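Local coordinates for protein acyl-CoA thioester hydrolase HI0827 (Haemophilus influenzae Rd KW20, PDB 3BJK) that probably hydrolyses acyl-coenzyme A thioesters with broad specificity, working as a hot-dog-fold hexamer built as a trimer of dimers, at residues G88-K93 / T120-D125. The protein carries 1 engineered substitution. Sequence-based numbering, arbitrary orientation.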
loop_
_atom_site.group_PDB
_atom_site.type_symbol
_atom_site.label_atom_id
_atom_site.label_comp_id
_atom_site.label_asym_id
_atom_site.label_seq_id
_atom_site.Cartn_x
_atom_site.Cartn_y
_atom_site.Cartn_z
ATOM N N GLY C 88 -7.118 34.427 2.061
ATOM C CA GLY C 88 -7.164 35.408 0.994
ATOM C C GLY C 88 -8.521 35.348 0.348
ATOM O O GLY C 88 -9.478 34.792 0.891
ATOM N N ARG C 89 -8.614 35.923 -0.836
ATOM C CA ARG C 89 -9.799 35.723 -1.659
ATOM C C ARG C 89 -10.030 34.223 -1.983
ATOM O O ARG C 89 -11.158 33.716 -1.977
ATOM C CB ARG C 89 -9.579 36.554 -2.913
ATOM C CG ARG C 89 -10.700 36.656 -3.891
ATOM C CD ARG C 89 -10.195 37.603 -4.984
ATOM N NE ARG C 89 -10.966 37.565 -6.225
ATOM C CZ ARG C 89 -10.527 38.054 -7.394
ATOM N NH1 ARG C 89 -9.304 38.627 -7.502
ATOM N NH2 ARG C 89 -11.324 37.985 -8.467
ATOM N N SER C 90 -8.943 33.516 -2.251
ATOM C CA SER C 90 -8.993 32.111 -2.599
ATOM C C SER C 90 -7.986 31.277 -1.793
ATOM O O SER C 90 -8.142 30.055 -1.648
ATOM C CB SER C 90 -8.739 31.954 -4.106
ATOM O OG SER C 90 -7.448 32.472 -4.483
ATOM N N SER C 91 -6.965 31.922 -1.234
ATOM C CA SER C 91 -5.884 31.146 -0.545
ATOM C C SER C 91 -6.141 30.979 0.975
ATOM O O SER C 91 -6.814 31.804 1.625
ATOM C CB SER C 91 -4.529 31.807 -0.754
ATOM O OG SER C 91 -4.553 33.098 -0.198
ATOM N N ILE C 92 -5.607 29.905 1.538
ATOM C CA ILE C 92 -5.706 29.637 2.943
ATOM C C ILE C 92 -4.335 29.159 3.412
ATOM O O ILE C 92 -3.814 28.177 2.895
ATOM C CB ILE C 92 -6.723 28.508 3.198
ATOM C CG1 ILE C 92 -8.070 28.910 2.633
ATOM C CG2 ILE C 92 -6.874 28.228 4.668
ATOM C CD1 ILE C 92 -8.905 27.810 2.278
ATOM N N LYS C 93 -3.779 29.825 4.411
ATOM C CA LYS C 93 -2.425 29.497 4.906
ATOM C C LYS C 93 -2.633 28.835 6.282
ATOM O O LYS C 93 -3.349 29.384 7.124
ATOM C CB LYS C 93 -1.630 30.805 4.967
ATOM C CG LYS C 93 -0.177 30.755 5.449
ATOM C CD LYS C 93 0.455 32.146 5.367
ATOM C CE LYS C 93 1.923 32.089 5.746
ATOM N NZ LYS C 93 2.556 33.417 5.922
ATOM N N THR C 120 0.102 26.327 2.198
ATOM C CA THR C 120 -0.844 27.209 1.507
ATOM C C THR C 120 -1.707 26.395 0.512
ATOM O O THR C 120 -1.203 25.690 -0.381
ATOM C CB THR C 120 -0.122 28.360 0.733
ATOM O OG1 THR C 120 0.899 28.945 1.552
ATOM C CG2 THR C 120 -1.125 29.379 0.208
ATOM N N PHE C 121 -3.013 26.580 0.637
ATOM C CA PHE C 121 -3.996 25.941 -0.208
ATOM C C PHE C 121 -4.744 26.986 -0.987
ATOM O O PHE C 121 -4.813 28.125 -0.577
ATOM C CB PHE C 121 -5.023 25.215 0.668
ATOM C CG PHE C 121 -4.408 24.198 1.574
ATOM C CD1 PHE C 121 -4.204 22.896 1.126
ATOM C CD2 PHE C 121 -3.976 24.551 2.826
ATOM C CE1 PHE C 121 -3.633 21.960 1.907
ATOM C CE2 PHE C 121 -3.363 23.591 3.641
ATOM C CZ PHE C 121 -3.214 22.286 3.172
ATOM N N VAL C 122 -5.311 26.583 -2.116
ATOM C CA VAL C 122 -6.156 27.451 -2.894
ATOM C C VAL C 122 -7.470 26.710 -3.191
ATOM O O VAL C 122 -7.454 25.563 -3.615
ATOM C CB VAL C 122 -5.435 27.931 -4.186
ATOM C CG1 VAL C 122 -6.356 28.767 -5.048
ATOM C CG2 VAL C 122 -4.177 28.718 -3.790
ATOM N N ALA C 123 -8.569 27.358 -2.851
ATOM C CA ALA C 123 -9.904 26.952 -3.237
ATOM C C ALA C 123 -10.065 26.881 -4.779
ATOM O O ALA C 123 -9.681 27.799 -5.501
ATOM C CB ALA C 123 -10.898 27.942 -2.656
ATOM N N VAL C 124 -10.609 25.757 -5.255
ATOM C CA VAL C 124 -10.734 25.454 -6.669
ATOM C C VAL C 124 -12.133 24.933 -7.002
ATOM O O VAL C 124 -12.837 24.398 -6.147
ATOM C CB VAL C 124 -9.690 24.410 -7.186
ATOM C CG1 VAL C 124 -8.282 24.995 -7.146
ATOM C CG2 VAL C 124 -9.732 23.089 -6.441
ATOM N N ASP C 125 -12.505 25.080 -8.260
ATOM C CA ASP C 125 -13.719 24.483 -8.805
ATOM C C ASP C 125 -13.469 23.033 -9.267
ATOM O O ASP C 125 -12.379 22.502 -9.077
ATOM C CB ASP C 125 -14.262 25.363 -9.955
ATOM C CG ASP C 125 -13.283 25.507 -11.147
ATOM O OD1 ASP C 125 -12.445 24.601 -11.400
ATOM O OD2 ASP C 125 -13.377 26.550 -11.848
#
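Ile92 and Phe121 face each other as a hydrogen-bonded antiparallel pair where strand 91-101 starts beside the end of strand 111-123, the open end of a long hairpin in the hot-dog sheet. Their backbones are tied twice: Ile92 N reaches Phe121 O at 2.9 Å, and Phe121 N returns to Ile92 O, nearly straight at 171°. Further out, Ala123 N donates to Ser90 O at 3.0 Å, carrying the pairing into the turn. CA-H...O contacts fill in between, the shortest from Ser91 CA to Phe121 O at 3.2 Å.

Side chains alternate between the faces. Ile92 and Phe121 point to the side of helix 35-54, where bulky apolar groups suit a sheet wrapped on a helix: both touch small Ala50, consistent with close helix-sheet packing. Ile92 CB and Phe121 CB are 4.5 Å apart, and Ile92 O lies at the Phe121 ring edge, near its plane, 3.6 Å from CD2. On the reverse face, partly open to solvent, lie Ser91, Val122, Lys93 and Thr120. Beta-branched Val122 and Thr120 favour extended backbone, while Lys93, fully extended, sends its amine toward Glu64 in a long, weak ion pair.

Beside the loop residue Ser90, the end of strand 111-123 is close-packed: Ala123 CB, a single methyl, lies 3.6 Å from Ser90 O. A chi1 of 176° swings Val122 CG1 across to Ser90, in van der Waals contact with its OG at 3.9 Å.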